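Local coordinates for mitochondrial RNA-binding protein 2 (Trypanosoma brucei, PDB 2GIA) that binds guide RNA together with its partner MRP1 and, in that complex, probably acts as an RNA matchmaker in mitochondrial RNA editing, at residues A107-R112 with L174-F179; A125-N130 with Y135-K140; A103-V108 with E114-H119. All coordinates share one frame; numbering follows the deposited sequence.

Interaction 1 of 3, residues A107-R112 with L174-F179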
loop_
_atom_site.group_PDB
_atom_site.type_symbol
_atom_site.label_atom_id
_atom_site.label_comp_id
_atom_site.label_asym_id
_atom_site.label_seq_id
_atom_site.Cartn_x
_atom_site.Cartn_y
_atom_site.Cartn_z
ATOM N N ALA D 107 -13.974 8.711 -0.559
ATOM C CA ALA D 107 -13.938 10.129 -0.226
ATOM C C ALA D 107 -14.541 10.397 1.160
ATOM O O ALA D 107 -14.074 11.288 1.871
ATOM C CB ALA D 107 -14.646 10.969 -1.311
ATOM N N VAL D 108 -15.553 9.619 1.549
ATOM C CA VAL D 108 -16.161 9.799 2.864
ATOM C C VAL D 108 -15.216 9.249 3.946
ATOM O O VAL D 108 -14.935 9.931 4.933
ATOM C CB VAL D 108 -17.560 9.104 2.947
ATOM C CG1 VAL D 108 -18.101 9.126 4.410
ATOM C CG2 VAL D 108 -18.561 9.829 1.989
ATOM N N LEU D 109 -14.690 8.041 3.738
ATOM C CA LEU D 109 -13.770 7.424 4.698
ATOM C C LEU D 109 -12.518 8.280 4.914
ATOM O O LEU D 109 -11.977 8.329 6.007
ATOM C CB LEU D 109 -13.345 6.019 4.186
ATOM C CG LEU D 109 -14.514 5.015 4.139
ATOM C CD1 LEU D 109 -14.247 3.790 3.246
ATOM C CD2 LEU D 109 -14.755 4.552 5.557
ATOM N N GLU D 110 -12.083 8.975 3.878
ATOM C CA GLU D 110 -10.852 9.755 3.984
ATOM C C GLU D 110 -11.087 11.191 4.413
ATOM O O GLU D 110 -10.153 11.975 4.451
ATOM C CB GLU D 110 -10.045 9.677 2.647
ATOM C CG GLU D 110 -9.560 8.247 2.350
ATOM C CD GLU D 110 -9.002 8.104 0.952
ATOM O OE1 GLU D 110 -8.657 9.145 0.362
ATOM O OE2 GLU D 110 -8.897 6.967 0.441
ATOM N N GLY D 111 -12.349 11.519 4.697
ATOM C CA GLY D 111 -12.708 12.840 5.204
ATOM C C GLY D 111 -12.881 13.976 4.228
ATOM O O GLY D 111 -13.031 15.116 4.631
ATOM N N ARG D 112 -12.879 13.676 2.943
ATOM C CA ARG D 112 -13.022 14.714 1.955
ATOM C C ARG D 112 -14.494 15.009 1.652
ATOM O O ARG D 112 -14.836 16.126 1.271
ATOM C CB ARG D 112 -12.271 14.308 0.673
ATOM C CG ARG D 112 -12.278 15.364 -0.403
ATOM C CD ARG D 112 -11.613 14.856 -1.673
ATOM N NE ARG D 112 -10.155 14.781 -1.570
ATOM C CZ ARG D 112 -9.362 15.823 -1.788
ATOM N NH1 ARG D 112 -9.898 17.003 -2.098
ATOM N NH2 ARG D 112 -8.045 15.686 -1.784
ATOM N N LEU D 174 -11.767 1.236 9.070
ATOM C CA LEU D 174 -10.404 1.088 8.531
ATOM C C LEU D 174 -10.413 -0.119 7.597
ATOM O O LEU D 174 -9.843 -0.083 6.516
ATOM C CB LEU D 174 -9.426 0.856 9.698
ATOM C CG LEU D 174 -7.939 0.755 9.364
ATOM C CD1 LEU D 174 -7.547 1.907 8.444
ATOM C CD2 LEU D 174 -7.116 0.829 10.678
ATOM N N MET D 175 -11.067 -1.203 8.013
ATOM C CA MET D 175 -11.155 -2.375 7.158
ATOM C C MET D 175 -11.815 -2.043 5.835
ATOM O O MET D 175 -11.351 -2.477 4.795
ATOM C CB MET D 175 -11.943 -3.499 7.826
ATOM C CG MET D 175 -11.200 -4.151 8.976
ATOM S SD MET D 175 -12.249 -5.326 9.913
ATOM C CE MET D 175 -12.262 -6.522 8.675
ATOM N N LEU D 176 -12.900 -1.268 5.870
ATOM C CA LEU D 176 -13.581 -0.912 4.625
ATOM C C LEU D 176 -12.674 -0.012 3.767
ATOM O O LEU D 176 -12.627 -0.174 2.555
ATOM C CB LEU D 176 -14.920 -0.198 4.938
ATOM C CG LEU D 176 -15.740 0.235 3.710
ATOM C CD1 LEU D 176 -16.218 -1.001 2.925
ATOM C CD2 LEU D 176 -16.924 1.096 4.172
ATOM N N GLN D 177 -11.947 0.927 4.386
ATOM C CA GLN D 177 -11.084 1.799 3.592
ATOM C C GLN D 177 -9.976 0.976 2.895
ATOM O O GLN D 177 -9.674 1.214 1.727
ATOM C CB GLN D 177 -10.486 2.926 4.487
ATOM C CG GLN D 177 -9.846 4.180 3.726
ATOM C CD GLN D 177 -8.462 3.909 3.093
ATOM O OE1 GLN D 177 -7.730 3.042 3.553
ATOM N NE2 GLN D 177 -8.089 4.691 2.052
ATOM N N ARG D 178 -9.369 0.014 3.601
ATOM C CA ARG D 178 -8.302 -0.800 2.960
ATOM C C ARG D 178 -8.896 -1.724 1.897
ATOM O O ARG D 178 -8.298 -1.954 0.841
ATOM C CB ARG D 178 -7.531 -1.629 4.011
ATOM C CG ARG D 178 -6.820 -0.758 5.088
ATOM C CD ARG D 178 -6.123 0.481 4.457
ATOM N NE ARG D 178 -5.074 0.158 3.461
ATOM C CZ ARG D 178 -4.567 1.035 2.582
ATOM N NH1 ARG D 178 -5.017 2.298 2.548
ATOM N NH2 ARG D 178 -3.550 0.683 1.787
ATOM N N PHE D 179 -10.064 -2.286 2.196
ATOM C CA PHE D 179 -10.724 -3.170 1.248
ATOM C C PHE D 179 -11.028 -2.429 -0.059
ATOM O O PHE D 179 -10.706 -2.923 -1.138
ATOM C CB PHE D 179 -12.037 -3.714 1.839
ATOM C CG PHE D 179 -12.795 -4.612 0.873
ATOM C CD1 PHE D 179 -13.800 -4.086 0.060
ATOM C CD2 PHE D 179 -12.505 -5.964 0.787
ATOM C CE1 PHE D 179 -14.505 -4.908 -0.814
ATOM C CE2 PHE D 179 -13.204 -6.815 -0.083
ATOM C CZ PHE D 179 -14.215 -6.284 -0.887
#
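Leu109 and Glu110 meet Leu176 and Gln177 in a small, buried helix-to-helix contact. It joins the C-terminal end of helix 101-109 to the middle of helix 170-187. The apolar half is carried by Leu109. Its CD1 lies 3.8 Å from Gln177 CA and 3.9 Å from Leu176 CG, so one methyl touches both the helix backbone and the Leu176 branch. Both leucines also touch Phe127 of strand 123-129.

The polar half is one side-chain hydrogen bond. Gln177 NE2 donates to Glu110 OE2 at 2.9 Å, with an N-H...O angle of 145°. The oxygen lies in the plane of the amide. The amide, however, reaches the carboxylate on its anti side, 32° out of the carboxylate plane. Gln177 bends at chi2 (-75°), which carries its amide across the extended chain of Glu110 at about a right angle. Arg178 NH1 binds the other end of the amide, Gln177 OE1, at 3.0 Å. Just past Glu110, Gly111 takes positive phi in a Schellman motif that ends helix 101-109.

Glu110 OE2 also bonds His137 of one MRP1 subunit, and Arg178 forms a salt bridge to Asp144 of the other MRP1 subunit. With both ends of its amide bonded, Gln177 is fixed in rotation and links an acidic group to a basic one, within a network that reaches two partner subunits.

Interaction 2 of 3, residues A125-N130 with Y135-K140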
loop_
_atom_site.group_PDB
_atom_site.type_symbol
_atom_site.label_atom_id
_atom_site.label_comp_id
_atom_site.label_asym_id
_atom_site.label_seq_id
_atom_site.Cartn_x
_atom_site.Cartn_y
_atom_site.Cartn_z
ATOM N N ALA D 125 -29.638 4.324 -0.352
ATOM C CA ALA D 125 -28.760 4.335 0.830
ATOM C C ALA D 125 -27.800 5.506 0.910
ATOM O O ALA D 125 -27.491 6.138 -0.114
ATOM C CB ALA D 125 -27.960 3.032 0.881
ATOM N N THR D 126 -27.346 5.793 2.137
ATOM C CA THR D 126 -26.351 6.841 2.400
ATOM C C THR D 126 -25.234 6.261 3.282
ATOM O O THR D 126 -25.466 5.315 4.068
ATOM C CB THR D 126 -26.928 8.100 3.169
ATOM O OG1 THR D 126 -27.222 7.752 4.528
ATOM C CG2 THR D 126 -28.172 8.638 2.454
ATOM N N PHE D 127 -24.030 6.830 3.156
ATOM C CA PHE D 127 -22.888 6.410 3.961
ATOM C C PHE D 127 -22.320 7.740 4.423
ATOM O O PHE D 127 -21.917 8.555 3.615
ATOM C CB PHE D 127 -21.848 5.635 3.102
ATOM C CG PHE D 127 -20.695 5.105 3.895
ATOM C CD1 PHE D 127 -20.844 3.948 4.666
ATOM C CD2 PHE D 127 -19.472 5.774 3.909
ATOM C CE1 PHE D 127 -19.788 3.448 5.458
ATOM C CE2 PHE D 127 -18.417 5.299 4.686
ATOM C CZ PHE D 127 -18.573 4.125 5.467
ATOM N N THR D 128 -22.252 7.921 5.733
ATOM C CA THR D 128 -21.813 9.169 6.298
ATOM C C THR D 128 -21.016 8.932 7.560
ATOM O O THR D 128 -21.068 7.839 8.145
ATOM C CB THR D 128 -23.072 9.982 6.687
ATOM O OG1 THR D 128 -23.824 9.205 7.626
ATOM C CG2 THR D 128 -23.981 10.194 5.473
ATOM N N PRO D 129 -20.268 9.951 8.008
ATOM C CA PRO D 129 -19.486 9.812 9.240
ATOM C C PRO D 129 -20.490 9.792 10.400
ATOM O O PRO D 129 -21.577 10.376 10.312
ATOM C CB PRO D 129 -18.644 11.085 9.309
ATOM C CG PRO D 129 -18.733 11.692 7.970
ATOM C CD PRO D 129 -19.945 11.187 7.280
ATOM N N ASN D 130 -20.139 9.115 11.478
ATOM C CA ASN D 130 -21.019 9.082 12.636
ATOM C C ASN D 130 -20.461 10.100 13.634
ATOM O O ASN D 130 -19.331 9.976 14.093
ATOM C CB ASN D 130 -21.051 7.691 13.271
ATOM C CG ASN D 130 -21.964 7.640 14.482
ATOM O OD1 ASN D 130 -22.260 8.681 15.079
ATOM N ND2 ASN D 130 -22.412 6.439 14.854
ATOM N N TYR D 135 -13.617 8.931 13.156
ATOM C CA TYR D 135 -13.268 7.765 12.378
ATOM C C TYR D 135 -14.296 6.635 12.402
ATOM O O TYR D 135 -13.919 5.479 12.220
ATOM C CB TYR D 135 -11.903 7.245 12.856
ATOM C CG TYR D 135 -10.808 8.308 12.781
ATOM C CD1 TYR D 135 -10.463 8.885 11.562
ATOM C CD2 TYR D 135 -10.170 8.779 13.934
ATOM C CE1 TYR D 135 -9.527 9.899 11.481
ATOM C CE2 TYR D 135 -9.218 9.813 13.865
ATOM C CZ TYR D 135 -8.906 10.362 12.634
ATOM O OH TYR D 135 -7.971 11.367 12.528
ATOM N N THR D 136 -15.575 6.948 12.643
ATOM C CA THR D 136 -16.635 5.918 12.633
ATOM C C THR D 136 -17.658 6.394 11.608
ATOM O O THR D 136 -17.805 7.595 11.360
ATOM C CB THR D 136 -17.339 5.694 14.016
ATOM O OG1 THR D 136 -18.050 6.877 14.399
ATOM C CG2 THR D 136 -16.298 5.321 15.090
ATOM N N PHE D 137 -18.354 5.438 11.010
ATOM C CA PHE D 137 -19.266 5.751 9.935
ATOM C C PHE D 137 -20.532 4.936 10.032
ATOM O O PHE D 137 -20.578 3.941 10.756
ATOM C CB PHE D 137 -18.574 5.466 8.602
ATOM C CG PHE D 137 -17.348 6.303 8.383
ATOM C CD1 PHE D 137 -17.424 7.499 7.675
ATOM C CD2 PHE D 137 -16.135 5.945 8.964
ATOM C CE1 PHE D 137 -16.297 8.334 7.554
ATOM C CE2 PHE D 137 -15.008 6.771 8.846
ATOM C CZ PHE D 137 -15.090 7.963 8.144
ATOM N N THR D 138 -21.543 5.367 9.273
ATOM C CA THR D 138 -22.832 4.694 9.272
ATOM C C THR D 138 -23.408 4.429 7.885
ATOM O O THR D 138 -23.492 5.338 7.082
ATOM C CB THR D 138 -23.898 5.540 10.040
ATOM O OG1 THR D 138 -23.472 5.709 11.397
ATOM C CG2 THR D 138 -25.256 4.806 10.014
ATOM N N LEU D 139 -23.786 3.179 7.622
ATOM C CA LEU D 139 -24.433 2.800 6.366
ATOM C C LEU D 139 -25.949 2.664 6.733
ATOM O O LEU D 139 -26.302 1.876 7.622
ATOM C CB LEU D 139 -23.920 1.434 5.858
ATOM C CG LEU D 139 -24.615 0.871 4.593
ATOM C CD1 LEU D 139 -24.458 1.835 3.464
ATOM C CD2 LEU D 139 -24.062 -0.500 4.181
ATOM N N LYS D 140 -26.797 3.471 6.094
ATOM C CA LYS D 140 -28.270 3.471 6.313
ATOM C C LYS D 140 -28.879 3.195 4.951
ATOM O O LYS D 140 -28.562 3.886 3.975
ATOM C CB LYS D 140 -28.779 4.841 6.763
ATOM C CG LYS D 140 -28.065 5.462 7.940
ATOM C CD LYS D 140 -28.359 6.966 7.984
ATOM C CE LYS D 140 -27.553 7.718 9.045
ATOM N NZ LYS D 140 -27.862 9.179 8.939
HETATM O O HOH W 1 -20.585 3.772 13.609
#
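Thr136 faces Asn130 next to the connecting turn of a beta hairpin made by strands 123-129 and 137-145, two neighbours in an antiparallel four-stranded sheet. Thr136 O accepts the backbone N of Asn130 at 2.8 Å. The donor stands above the carbonyl plane, 40° out of it. Thr136 OG1 touches Asn130 CB, but its hydrogen bond goes to Ala133 in the turn; Asn130 OD1 likewise bonds Ala132 there.

Phe137 comes next, in a non-hydrogen-bonded pair with Pro129. Its ring packs beside the proline, with CD1 3.5 Å from Pro129 CA. The ring also lies nearly parallel to that of Phe127, the planes 7° apart. The two are slid so far that they barely overlap, with centroids 5.5 Å apart. The closest touch is from Phe127 CZ to Phe137 CB, at 3.4 Å. Both rings also pack on Val108 and Leu109 of helix 101-109.

Thr138 forms a hydrogen-bonded pair with Thr128. Thr138 N gives the shorter bond, 2.8 Å to Thr128 O; the return bond from Thr128 N to Thr138 O is 3.2 Å. Thr138 OG1 bonds Glu167 on the next strand.

Leu139 is on the same face as Phe127, its non-hydrogen-bonded partner. Its CB is 4.1 Å from Phe127 CD1, and its CA-H points to Thr126 O.

Lys140 is the last residue of this segment and forms a hydrogen-bonded pair with Thr126, on the face opposite Phe127 and Leu139. Its backbone N bonds Thr126 O almost straight. Its side chain runs extended beyond CG over the threonine hydroxyl. Chi1 of Thr126 (71°) sets that oxygen between its backbone N and carbonyl carbon, and Lys140 CD passes 3.7 Å from Thr126 OG1.

Interaction 3 of 3, residues A103-V108 with E114-H119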
loop_
_atom_site.group_PDB
_atom_site.type_symbol
_atom_site.label_atom_id
_atom_site.label_comp_id
_atom_site.label_asym_id
_atom_site.label_seq_id
_atom_site.Cartn_x
_atom_site.Cartn_y
_atom_site.Cartn_z
ATOM N N ALA D 103 -14.628 5.273 -5.358
ATOM C CA ALA D 103 -13.991 6.520 -4.999
ATOM C C ALA D 103 -14.908 7.414 -4.159
ATOM O O ALA D 103 -14.406 8.191 -3.348
ATOM C CB ALA D 103 -13.521 7.262 -6.283
ATOM N N ARG D 104 -16.240 7.323 -4.330
ATOM C CA ARG D 104 -17.157 8.172 -3.523
ATOM C C ARG D 104 -17.228 7.719 -2.076
ATOM O O ARG D 104 -17.344 8.549 -1.184
ATOM C CB ARG D 104 -18.588 8.182 -4.101
ATOM C CG ARG D 104 -18.623 8.916 -5.476
ATOM C CD ARG D 104 -20.046 8.939 -6.052
ATOM N NE ARG D 104 -20.089 9.611 -7.344
ATOM C CZ ARG D 104 -20.361 10.907 -7.525
ATOM N NH1 ARG D 104 -20.626 11.720 -6.494
ATOM N NH2 ARG D 104 -20.389 11.393 -8.761
ATOM N N PHE D 105 -17.190 6.404 -1.855
ATOM C CA PHE D 105 -17.146 5.874 -0.493
ATOM C C PHE D 105 -15.782 6.226 0.100
ATOM O O PHE D 105 -15.700 6.636 1.254
ATOM C CB PHE D 105 -17.328 4.359 -0.503
ATOM C CG PHE D 105 -18.791 3.930 -0.405
ATOM C CD1 PHE D 105 -19.319 3.513 0.811
ATOM C CD2 PHE D 105 -19.616 3.981 -1.518
ATOM C CE1 PHE D 105 -20.692 3.141 0.910
ATOM C CE2 PHE D 105 -20.985 3.613 -1.438
ATOM C CZ PHE D 105 -21.506 3.200 -0.227
ATOM N N LEU D 106 -14.707 6.066 -0.685
ATOM C CA LEU D 106 -13.371 6.387 -0.174
ATOM C C LEU D 106 -13.330 7.847 0.237
ATOM O O LEU D 106 -12.718 8.211 1.263
ATOM C CB LEU D 106 -12.268 6.078 -1.246
ATOM C CG LEU D 106 -11.985 4.557 -1.323
ATOM C CD1 LEU D 106 -11.139 4.260 -2.583
ATOM C CD2 LEU D 106 -11.239 4.066 -0.054
ATOM N N ALA D 107 -13.974 8.711 -0.559
ATOM C CA ALA D 107 -13.938 10.129 -0.226
ATOM C C ALA D 107 -14.541 10.397 1.160
ATOM O O ALA D 107 -14.074 11.288 1.871
ATOM C CB ALA D 107 -14.646 10.969 -1.311
ATOM N N VAL D 108 -15.553 9.619 1.549
ATOM C CA VAL D 108 -16.161 9.799 2.864
ATOM C C VAL D 108 -15.216 9.249 3.946
ATOM O O VAL D 108 -14.935 9.931 4.933
ATOM C CB VAL D 108 -17.560 9.104 2.947
ATOM C CG1 VAL D 108 -18.101 9.126 4.410
ATOM C CG2 VAL D 108 -18.561 9.829 1.989
ATOM N N GLU D 114 -18.712 14.539 3.019
ATOM C CA GLU D 114 -19.499 14.264 4.219
ATOM C C GLU D 114 -20.567 13.221 3.957
ATOM O O GLU D 114 -21.223 12.750 4.887
ATOM C CB GLU D 114 -20.137 15.554 4.762
ATOM C CG GLU D 114 -19.184 16.450 5.591
ATOM C CD GLU D 114 -18.466 15.692 6.723
ATOM O OE1 GLU D 114 -17.414 15.074 6.459
ATOM O OE2 GLU D 114 -18.944 15.702 7.879
ATOM N N LYS D 115 -20.744 12.851 2.698
ATOM C CA LYS D 115 -21.753 11.857 2.375
ATOM C C LYS D 115 -21.701 11.288 0.971
ATOM O O LYS D 115 -21.251 11.941 0.036
ATOM C CB LYS D 115 -23.172 12.448 2.585
ATOM C CG LYS D 115 -24.282 11.596 1.947
ATOM C CD LYS D 115 -25.688 11.996 2.423
ATOM C CE LYS D 115 -26.169 13.313 1.828
ATOM N NZ LYS D 115 -25.347 14.470 2.253
ATOM N N VAL D 116 -22.168 10.048 0.834
ATOM C CA VAL D 116 -22.273 9.438 -0.478
ATOM C C VAL D 116 -23.658 8.795 -0.488
ATOM O O VAL D 116 -24.024 8.101 0.460
ATOM C CB VAL D 116 -21.192 8.342 -0.774
ATOM C CG1 VAL D 116 -21.164 7.257 0.324
ATOM C CG2 VAL D 116 -21.501 7.685 -2.112
ATOM N N GLU D 117 -24.421 9.050 -1.546
ATOM C CA GLU D 117 -25.773 8.498 -1.701
ATOM C C GLU D 117 -25.826 7.502 -2.837
ATOM O O GLU D 117 -25.259 7.733 -3.895
ATOM C CB GLU D 117 -26.774 9.607 -2.010
ATOM C CG GLU D 117 -27.067 10.510 -0.835
ATOM C CD GLU D 117 -28.182 11.487 -1.151
ATOM O OE1 GLU D 117 -29.159 11.059 -1.799
ATOM O OE2 GLU D 117 -28.092 12.666 -0.749
ATOM N N VAL D 118 -26.498 6.382 -2.611
ATOM C CA VAL D 118 -26.659 5.365 -3.640
ATOM C C VAL D 118 -28.175 5.302 -3.902
ATOM O O VAL D 118 -28.954 5.121 -2.965
ATOM C CB VAL D 118 -26.204 3.977 -3.132
ATOM C CG1 VAL D 118 -26.238 2.975 -4.269
ATOM C CG2 VAL D 118 -24.807 4.075 -2.489
ATOM N N HIS D 119 -28.579 5.463 -5.162
ATOM C CA HIS D 119 -30.002 5.426 -5.548
ATOM C C HIS D 119 -30.240 4.469 -6.702
ATOM O O HIS D 119 -29.591 4.563 -7.743
ATOM C CB HIS D 119 -30.509 6.810 -5.986
ATOM C CG HIS D 119 -30.445 7.852 -4.912
ATOM N ND1 HIS D 119 -31.282 7.847 -3.815
ATOM C CD2 HIS D 119 -29.629 8.920 -4.759
ATOM C CE1 HIS D 119 -30.983 8.869 -3.034
ATOM N NE2 HIS D 119 -29.983 9.536 -3.582
HETATM O O HOH W 2 -18.609 11.035 -1.695
#
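Val116 packs against Arg104, Phe105 and Val108 in this contact between helix 101-109 and strand 116-119, which is outermost in its sheet within this chain. The strand runs roughly antiparallel to the helix, at 149°, with the axes 8.7 Å apart. The tight part is apolar. Val116 CG1 sits over the face of the Phe105 ring, 3.9 Å from its centroid and only 3° off the ring normal, a clear CH-pi contact. Chi1 of Val116 (54°) sends CG1 to the ring and CG2 to Arg104, whose CB lies 3.6 Å from Val116 CG2. Val118 approaches the same ring differently: its CG2 lies at the edge, 4.0 Å from Phe105 CE2. Phe105 also meets Phe127 of the adjacent strand. Toward the start of the strand, Val108 CG2 presses on the backbone, 3.6 Å from Lys115 C.

The other side is looser and more polar. A water donates to Arg104 O at 2.8 Å and, more distantly, to Lys115 O at 3.3 Å. It bridges the helix and the residue before the strand, beside the Arg104-Val116 contact. Only the base of Arg104 packs here; its extended chain leads away from the strand. Lys115 and Glu114 are exposed and give little to the contact.

Strand 116-119 opens the second sheet after helix 101-109, consistent with the Whirly-like fold, in which each four-stranded antiparallel sheet is followed by a helix.

How the interactions relate
From the N terminus, helix 101-109 comes first and serves interactions 1 and 3, which share Ala107 and Val108. Interaction 3 closes a short loop as the chain turns back into strand 116-119. Interaction 2 follows in series, closing the hairpin of strands 123-129 and 137-145; strand 123-129 is hydrogen-bonded to strand 116-119, so both contacts reach one sheet. Interaction 1 closes last, when helix 170-187 returns to helix 101-109. Interaction 2 is nested inside that long loop. The three converge on Phe127, which touches Leu176 of interaction 1, Phe137 within interaction 2 and Phe105 of interaction 3. Together they tie two helices to one four-stranded sheet.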